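Side-chain contacts in YcaO (Methanopyrus kandleri, PDB 6CIB), which binds ADP and magnesium as a member of the YcaO family and probably uses ATP to drive thioamidation of a peptide backbone: residues K37-V42 with Q70-A75; R50-R53 with E58-H61; V174-I179 with S355-D360. One frame throughout, in Å; residues are numbered along the deposited sequence.

Contact 1 of 3, residues K37-V42 with Q70-A75; sequences KFSDRV and QARVSA. With ADP (adenosine-5'-diphosphate), chain G; OXM (oxamic acid), chain I.
Arg-72 reaches out from the helix and gives one N-H of its guanidinium to the hydroxyl of Ser-39 on the facing strand. NH2 lies 3.2 Å from Ser-39 OG, the bond is nearly straight at 170°, and the oxygen sits at the edge of the guanidinium, in its plane. The Arg-72 chain runs extended from CG to NE (chi2 180°, chi3 177°) and so spans the distance between helix and strand, whose nearest CA atoms, those of Ser-39 and Arg-72, are 8.9 Å apart. Ser-39 OG is also hydrogen-bonded to Glu-48 OE2, and the same carboxylate makes a long, weak ion pair with Arg-72 NE. Cut back to an alanine, position 72 would probably leave Ser-39 OG without its donor from the helix and Glu-48 with less positive charge nearby.

This polar side is loose and near the surface: only 55 Å² is buried between the segments. Beside it, Arg-41 NH1 donates to O3 of the bound oxamic acid, 2.9 Å away, and Arg-68 NE binds the same ligand. The tight part is the helix face that grips ADP. Gln-70 NE2 gives a hydrogen to adenine N7 at 2.8 Å, while its OE1 accepts from N6 at 3.2 Å, so one amide reads two atoms of the base. Val-73 CG1 packs 3.5 Å from adenine C6, and Ser-74 OG donates to phosphate oxygen O2A at 2.7 Å. Strand 34-42 is an edge strand of its three-stranded antiparallel sheet and pairs with strand 45-54, on which Ala-71 and Ala-75 of helix 68-85 rest at Glu-48; helix 16-25 packs against Val-73, and helix 241-260 against Val-42.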
# COMPACT_ATOMS: atom_id res chain seq x y z
N LYS A 37 15.70 -15.44 6.24
CA LYS A 37 14.27 -15.65 6.07
C LYS A 37 13.67 -16.23 7.34
O LYS A 37 14.29 -17.08 7.99
CB LYS A 37 14.00 -16.62 4.91
CG LYS A 37 14.54 -16.17 3.57
CD LYS A 37 14.11 -17.12 2.46
CE LYS A 37 14.71 -16.67 1.14
NZ LYS A 37 14.20 -17.49 0.00
N PHE A 38 12.47 -15.77 7.67
CA PHE A 38 11.70 -16.30 8.80
C PHE A 38 10.26 -16.58 8.37
O PHE A 38 9.66 -15.79 7.64
CB PHE A 38 11.66 -15.30 9.96
CG PHE A 38 13.01 -14.91 10.49
CD1 PHE A 38 13.65 -15.70 11.46
CD2 PHE A 38 13.65 -13.75 10.05
CE1 PHE A 38 14.90 -15.35 11.97
CE2 PHE A 38 14.90 -13.38 10.56
CZ PHE A 38 15.51 -14.18 11.52
N SER A 39 9.70 -17.68 8.88
CA SER A 39 8.29 -18.00 8.66
C SER A 39 7.49 -17.95 9.94
O SER A 39 7.81 -18.62 10.93
CB SER A 39 8.15 -19.39 8.02
OG SER A 39 8.71 -19.39 6.72
N ASP A 40 6.44 -17.13 9.93
CA ASP A 40 5.51 -17.03 11.05
C ASP A 40 4.13 -17.49 10.61
O ASP A 40 3.87 -17.62 9.41
CB ASP A 40 5.45 -15.57 11.56
CG ASP A 40 6.70 -15.17 12.37
OD1 ASP A 40 7.60 -16.02 12.58
OD2 ASP A 40 6.79 -13.99 12.80
N ARG A 41 3.26 -17.75 11.56
CA ARG A 41 1.84 -17.94 11.28
C ARG A 41 1.07 -17.25 12.40
O ARG A 41 1.22 -17.60 13.58
CB ARG A 41 1.47 -19.42 11.17
CG ARG A 41 0.22 -19.72 10.33
CD ARG A 41 -0.03 -21.22 10.09
NE ARG A 41 0.14 -21.92 11.35
CZ ARG A 41 1.10 -22.79 11.65
NH1 ARG A 41 1.99 -23.20 10.74
NH2 ARG A 41 1.13 -23.28 12.87
N VAL A 42 0.26 -16.27 12.03
CA VAL A 42 -0.52 -15.53 13.02
C VAL A 42 -1.96 -15.99 12.86
O VAL A 42 -2.61 -15.69 11.85
CB VAL A 42 -0.35 -14.00 12.87
CG1 VAL A 42 -1.24 -13.25 13.86
CG2 VAL A 42 1.11 -13.61 13.07
N GLN A 70 1.78 -17.63 -1.34
CA GLN A 70 1.55 -16.18 -1.56
C GLN A 70 2.35 -15.30 -0.60
O GLN A 70 2.87 -14.27 -1.00
CB GLN A 70 0.05 -15.81 -1.53
CG GLN A 70 -0.28 -14.31 -1.65
CD GLN A 70 0.30 -13.62 -2.89
OE1 GLN A 70 0.63 -14.26 -3.89
NE2 GLN A 70 0.40 -12.28 -2.83
N ALA A 71 2.46 -15.74 0.66
CA ALA A 71 3.28 -15.03 1.64
C ALA A 71 4.74 -14.95 1.21
O ALA A 71 5.40 -13.92 1.41
CB ALA A 71 3.15 -15.67 3.01
N ARG A 72 5.24 -16.04 0.62
CA ARG A 72 6.63 -16.12 0.16
C ARG A 72 6.87 -15.30 -1.11
O ARG A 72 7.94 -14.71 -1.27
CB ARG A 72 7.08 -17.59 0.02
CG ARG A 72 7.33 -18.21 1.39
CD ARG A 72 7.78 -19.66 1.38
NE ARG A 72 8.04 -20.07 2.76
CZ ARG A 72 8.05 -21.33 3.20
NH1 ARG A 72 7.81 -22.35 2.38
NH2 ARG A 72 8.30 -21.57 4.48
N VAL A 73 5.88 -15.24 -1.99
CA VAL A 73 5.89 -14.34 -3.15
C VAL A 73 5.86 -12.88 -2.69
O VAL A 73 6.69 -12.07 -3.12
CB VAL A 73 4.71 -14.62 -4.11
CG1 VAL A 73 4.63 -13.56 -5.21
CG2 VAL A 73 4.84 -16.01 -4.74
N SER A 74 4.92 -12.58 -1.80
CA SER A 74 4.75 -11.23 -1.23
C SER A 74 6.06 -10.73 -0.58
O SER A 74 6.48 -9.60 -0.84
CB SER A 74 3.60 -11.26 -0.21
OG SER A 74 3.58 -10.11 0.60
N ALA A 75 6.69 -11.57 0.24
CA ALA A 75 7.95 -11.20 0.90
C ALA A 75 9.07 -10.95 -0.11
O ALA A 75 9.79 -9.95 0.00
CB ALA A 75 8.37 -12.24 1.93
PB ADP G . 1.20 -4.66 -0.29
O1B ADP G . 1.46 -4.20 -1.71
O2B ADP G . -0.04 -4.07 0.34
O3B ADP G . 2.41 -4.66 0.62
PA ADP G . 1.58 -7.52 -0.57
O1A ADP G . 0.60 -8.53 -1.11
O2A ADP G . 2.19 -7.82 0.77
O3A ADP G . 0.72 -6.18 -0.50
O5' ADP G . 2.73 -7.31 -1.68
C5' ADP G . 4.07 -6.86 -1.45
C4' ADP G . 4.76 -6.60 -2.80
O4' ADP G . 4.78 -7.80 -3.59
C3' ADP G . 4.03 -5.57 -3.68
O3' ADP G . 4.97 -4.89 -4.53
C2' ADP G . 3.11 -6.43 -4.54
O2' ADP G . 2.72 -5.78 -5.74
C1' ADP G . 3.98 -7.66 -4.78
N9 ADP G . 3.20 -8.90 -4.97
C8 ADP G . 2.39 -9.47 -4.05
N7 ADP G . 1.82 -10.59 -4.54
C5 ADP G . 2.27 -10.77 -5.78
C6 ADP G . 2.07 -11.78 -6.85
N6 ADP G . 1.24 -12.83 -6.65
N1 ADP G . 2.72 -11.60 -8.02
C2 ADP G . 3.55 -10.55 -8.23
N3 ADP G . 3.79 -9.60 -7.30
C4 ADP G . 3.19 -9.66 -6.07
C1 OXM I . 2.22 -24.78 7.11
N1 OXM I . 2.04 -25.24 8.35
O1 OXM I . 2.17 -25.52 6.13
C2 OXM I . 2.47 -23.35 6.94
O2 OXM I . 2.95 -22.94 5.86
O3 OXM I . 2.19 -22.57 7.89

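Contact 2 of 3, residues R50-R53 with E58-H61; sequences RRRR and EFYH
Arg-50 to Arg-53 pair antiparallel with His-61 to Glu-58, the short strand axes 4.6 Å apart at 150°, with Arg-50/His-61 and Arg-52/Phe-59 as hydrogen-bonded pairs and Arg-51/Tyr-60 and Arg-53/Glu-58 as non-hydrogen-bonded ones. Side chains therefore alternate between the two faces of the sheet.

On the face of Arg-51, Arg-53, Glu-58 and Tyr-60, a salt-bridge network converges on one oxygen. Glu-58 OE1 takes Arg-51 NH1 at 2.6 Å and Arg-53 NH1 at 2.7 Å. The Arg-51 bond is bent (139°) and meets OE1 from above the carboxylate plane, the two flat groups being turned 71° apart. A bend at chi3 brings the Arg-51 guanidinium round to Glu-58, while its NE pairs with Glu-36. Tyr-60 lies alongside, its OH 3.8 Å from Arg-51 CD.

On the other face, the Arg-52 chain passes His-61 at a slant, CD 3.5 Å from His-61 NE2, and that nitrogen lies at the edge of the guanidinium. The Phe-59 ring and the same guanidinium have nearly parallel planes, but the approach is oblique, with Phe-59 CD2 4.1 Å from Arg-52 NH1. The charge of Arg-52 is met by Glu-86, and that of Arg-50 by Glu-29 and Glu-48.

Together the segments form part of the beta hairpin of strands 45-54 and 57-64. Strand 34-42 pairs with the other edge of 45-54, while helix 68-85 packs on the face carrying Arg-50, Arg-52 and His-61.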
# COMPACT_ATOMS: atom_id res chain seq x y z
N ARG A 50 11.86 -11.03 5.95
CA ARG A 50 13.15 -11.01 5.26
C ARG A 50 14.10 -10.00 5.89
O ARG A 50 13.70 -8.86 6.17
CB ARG A 50 12.94 -10.72 3.77
CG ARG A 50 12.03 -11.72 3.04
CD ARG A 50 12.71 -13.08 2.85
NE ARG A 50 11.84 -14.08 2.24
CZ ARG A 50 10.99 -14.88 2.90
NH1 ARG A 50 10.90 -14.80 4.22
NH2 ARG A 50 10.24 -15.75 2.23
N ARG A 51 15.33 -10.43 6.12
CA ARG A 51 16.43 -9.52 6.45
C ARG A 51 17.20 -9.28 5.15
O ARG A 51 17.68 -10.23 4.51
CB ARG A 51 17.32 -10.12 7.55
CG ARG A 51 18.39 -9.17 8.08
CD ARG A 51 19.01 -9.67 9.38
NE ARG A 51 19.76 -10.92 9.23
CZ ARG A 51 21.05 -11.02 8.92
NH1 ARG A 51 21.79 -9.93 8.72
NH2 ARG A 51 21.62 -12.21 8.80
N ARG A 52 17.30 -8.01 4.78
CA ARG A 52 17.89 -7.57 3.51
C ARG A 52 19.07 -6.60 3.74
O ARG A 52 18.96 -5.70 4.58
CB ARG A 52 16.82 -6.88 2.65
CG ARG A 52 17.20 -6.68 1.20
CD ARG A 52 16.24 -5.77 0.45
NE ARG A 52 16.99 -5.06 -0.59
CZ ARG A 52 17.18 -3.75 -0.64
NH1 ARG A 52 16.63 -2.94 0.26
NH2 ARG A 52 17.90 -3.23 -1.62
N ARG A 53 20.16 -6.79 3.00
CA ARG A 53 21.34 -5.91 3.06
C ARG A 53 21.50 -5.12 1.78
O ARG A 53 21.38 -5.69 0.70
CB ARG A 53 22.62 -6.74 3.23
CG ARG A 53 22.90 -7.25 4.61
CD ARG A 53 24.40 -7.43 4.80
NE ARG A 53 24.74 -8.55 5.67
CZ ARG A 53 24.54 -8.59 6.99
NH1 ARG A 53 23.98 -7.57 7.64
NH2 ARG A 53 24.90 -9.68 7.67
N GLU A 58 20.95 -2.44 6.78
CA GLU A 58 20.21 -3.68 6.97
C GLU A 58 18.76 -3.36 7.27
O GLU A 58 18.47 -2.51 8.11
CB GLU A 58 20.82 -4.50 8.11
CG GLU A 58 20.32 -5.93 8.18
CD GLU A 58 20.86 -6.66 9.38
OE1 GLU A 58 21.83 -7.42 9.22
OE2 GLU A 58 20.31 -6.46 10.50
N PHE A 59 17.85 -4.05 6.57
CA PHE A 59 16.42 -3.82 6.70
C PHE A 59 15.63 -5.11 6.90
O PHE A 59 16.04 -6.17 6.41
CB PHE A 59 15.88 -3.08 5.47
CG PHE A 59 16.62 -1.81 5.13
CD1 PHE A 59 16.36 -0.63 5.84
CD2 PHE A 59 17.57 -1.79 4.11
CE1 PHE A 59 17.05 0.55 5.53
CE2 PHE A 59 18.26 -0.61 3.80
CZ PHE A 59 17.99 0.55 4.51
N TYR A 60 14.53 -5.00 7.63
CA TYR A 60 13.52 -6.05 7.71
C TYR A 60 12.34 -5.73 6.81
O TYR A 60 11.82 -4.61 6.83
CB TYR A 60 13.04 -6.27 9.15
CG TYR A 60 14.07 -6.94 10.04
CD1 TYR A 60 14.22 -8.33 10.04
CD2 TYR A 60 14.90 -6.18 10.87
CE1 TYR A 60 15.17 -8.95 10.84
CE2 TYR A 60 15.85 -6.80 11.69
CZ TYR A 60 15.98 -8.17 11.67
OH TYR A 60 16.92 -8.78 12.48
N HIS A 61 11.96 -6.69 5.98
CA HIS A 61 10.76 -6.58 5.13
C HIS A 61 9.86 -7.77 5.41
O HIS A 61 10.34 -8.85 5.79
CB HIS A 61 11.13 -6.53 3.65
CG HIS A 61 12.16 -5.50 3.31
ND1 HIS A 61 11.93 -4.14 3.39
CD2 HIS A 61 13.45 -5.64 2.89
CE1 HIS A 61 13.02 -3.49 3.03
NE2 HIS A 61 13.96 -4.37 2.72

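Contact 3 of 3, residues V174-I179 with S355-D360; sequences VEYFRI and SEYVID
Tyr-176 and Tyr-357 make the aromatic part of this contact, a T-shaped stack. The edge of Tyr-176 points at the face of Tyr-357: CD1 stands 3.6 Å from Tyr-357 CE1, offset toward the rim of that ring, with centroids 5.1 Å apart and planes at 86°. Tyr-357 CG is anti to the backbone N (chi1 -177°), which projects the ring toward the helix, where its CE2 also comes within 3.9 Å of Tyr-176 CA.

The aliphatic contact is smaller. Glu-175 CG packs 3.8 Å from Val-358 CG1, the two side chains crossing at about a right angle. A bend at chi2 (-66°) turns the Glu-175 carboxylate away from this loop, and its oxygens accept hydrogen bonds from Trp-292, His-291 and Trp-171.

Polar bonds from the same helix hold the loop: Ser-172 OG with Val-358 N, and Asp-169 OD1 with Ser-355 N. Together these contacts join the C-terminal part of helix 154-177 to the loop that follows strand 346-351, with Met-367 touching Tyr-176 and helix 290-293 covering Val-174.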
# COMPACT_ATOMS: atom_id res chain seq x y z
N VAL A 174 -9.49 10.36 7.21
CA VAL A 174 -10.00 9.92 8.51
C VAL A 174 -9.20 10.52 9.67
O VAL A 174 -9.78 11.03 10.61
CB VAL A 174 -10.11 8.37 8.58
CG1 VAL A 174 -10.40 7.87 10.00
CG2 VAL A 174 -11.19 7.87 7.63
N GLU A 175 -7.87 10.48 9.58
CA GLU A 175 -7.00 11.04 10.63
C GLU A 175 -6.99 12.58 10.68
O GLU A 175 -6.98 13.16 11.77
CB GLU A 175 -5.55 10.51 10.52
CG GLU A 175 -5.38 8.99 10.59
CD GLU A 175 -5.73 8.36 11.93
OE1 GLU A 175 -5.96 9.07 12.93
OE2 GLU A 175 -5.78 7.11 11.99
N TYR A 176 -6.98 13.23 9.52
CA TYR A 176 -6.96 14.70 9.44
C TYR A 176 -8.21 15.33 10.09
O TYR A 176 -8.08 16.25 10.88
CB TYR A 176 -6.82 15.17 7.99
CG TYR A 176 -6.52 16.64 7.81
CD1 TYR A 176 -5.21 17.12 7.88
CD2 TYR A 176 -7.55 17.55 7.55
CE1 TYR A 176 -4.93 18.47 7.71
CE2 TYR A 176 -7.28 18.91 7.38
CZ TYR A 176 -5.97 19.36 7.45
OH TYR A 176 -5.70 20.70 7.28
N PHE A 177 -9.39 14.81 9.74
CA PHE A 177 -10.67 15.31 10.24
C PHE A 177 -11.17 14.56 11.46
O PHE A 177 -12.21 14.92 12.01
CB PHE A 177 -11.74 15.22 9.15
CG PHE A 177 -11.50 16.12 7.98
CD1 PHE A 177 -11.64 17.51 8.11
CD2 PHE A 177 -11.16 15.59 6.74
CE1 PHE A 177 -11.43 18.35 7.02
CE2 PHE A 177 -10.94 16.42 5.64
CZ PHE A 177 -11.08 17.80 5.78
N ARG A 178 -10.43 13.53 11.88
CA ARG A 178 -10.86 12.61 12.96
C ARG A 178 -12.29 12.10 12.73
O ARG A 178 -13.15 12.18 13.62
CB ARG A 178 -10.65 13.23 14.34
CG ARG A 178 -9.19 13.40 14.68
CD ARG A 178 -8.98 13.63 16.16
NE ARG A 178 -7.68 13.10 16.56
CZ ARG A 178 -7.49 12.02 17.32
NH1 ARG A 178 -8.53 11.34 17.81
NH2 ARG A 178 -6.26 11.64 17.61
N ILE A 179 -12.52 11.61 11.52
CA ILE A 179 -13.77 10.96 11.13
C ILE A 179 -13.90 9.65 11.90
O ILE A 179 -12.90 8.95 12.10
CB ILE A 179 -13.82 10.69 9.60
CG1 ILE A 179 -13.71 12.02 8.82
CG2 ILE A 179 -15.09 9.93 9.21
CD1 ILE A 179 -13.60 11.88 7.31
N SER A 355 -3.95 12.76 -0.54
CA SER A 355 -3.38 13.04 0.77
C SER A 355 -2.45 11.93 1.23
O SER A 355 -2.76 10.74 1.08
CB SER A 355 -4.47 13.24 1.82
OG SER A 355 -3.89 13.70 3.03
N GLU A 356 -1.31 12.33 1.78
CA GLU A 356 -0.36 11.42 2.40
C GLU A 356 -0.06 11.88 3.84
O GLU A 356 1.03 11.64 4.37
CB GLU A 356 0.90 11.27 1.54
CG GLU A 356 0.64 10.61 0.19
CD GLU A 356 1.85 10.55 -0.72
OE1 GLU A 356 2.70 11.47 -0.69
OE2 GLU A 356 1.94 9.58 -1.51
N TYR A 357 -1.07 12.50 4.46
CA TYR A 357 -1.02 13.01 5.84
C TYR A 357 -0.53 11.99 6.87
O TYR A 357 0.22 12.34 7.78
CB TYR A 357 -2.40 13.57 6.23
CG TYR A 357 -2.47 14.19 7.61
CD1 TYR A 357 -1.93 15.47 7.85
CD2 TYR A 357 -3.08 13.52 8.68
CE1 TYR A 357 -1.99 16.05 9.11
CE2 TYR A 357 -3.15 14.09 9.94
CZ TYR A 357 -2.60 15.36 10.15
OH TYR A 357 -2.66 15.93 11.40
N VAL A 358 -0.96 10.73 6.71
CA VAL A 358 -0.53 9.62 7.60
C VAL A 358 0.97 9.29 7.51
O VAL A 358 1.53 8.69 8.44
CB VAL A 358 -1.38 8.32 7.40
CG1 VAL A 358 -2.80 8.53 7.87
CG2 VAL A 358 -1.35 7.83 5.95
N ILE A 359 1.60 9.68 6.41
CA ILE A 359 3.04 9.52 6.22
C ILE A 359 3.80 10.76 6.72
O ILE A 359 4.78 10.64 7.45
CB ILE A 359 3.41 9.16 4.76
CG1 ILE A 359 2.80 7.80 4.39
CG2 ILE A 359 4.92 9.13 4.54
CD1 ILE A 359 2.52 7.62 2.91
N ASP A 360 3.33 11.94 6.33
CA ASP A 360 3.94 13.21 6.72
C ASP A 360 2.84 14.27 6.83
O ASP A 360 2.04 14.44 5.89
CB ASP A 360 4.99 13.65 5.69
CG ASP A 360 5.91 14.76 6.21
OD1 ASP A 360 5.43 15.79 6.73
OD2 ASP A 360 7.14 14.58 6.07

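Contacts 1 and 2 belong to one unit, their centres 13 Å apart. Contact 2 is nested in the chain loop that contact 1 closes, and both use the same three-stranded sheet. Arg-50 joins them directly: its CZ packs 3.8 Å from Ala-75 CB, and its NH1 3.7 Å from Lys-37 CB. Contact 1 includes residues that bind ADP, whereas in contact 2 the His-61 side chain stays about 9 Å from the nucleotide and about 10 Å from magnesium. Contact 3 stands apart, its centre 30 Å from that of contact 1 and 28 Å from that of contact 2; its Val-358 side chain is about 13 Å from ADP.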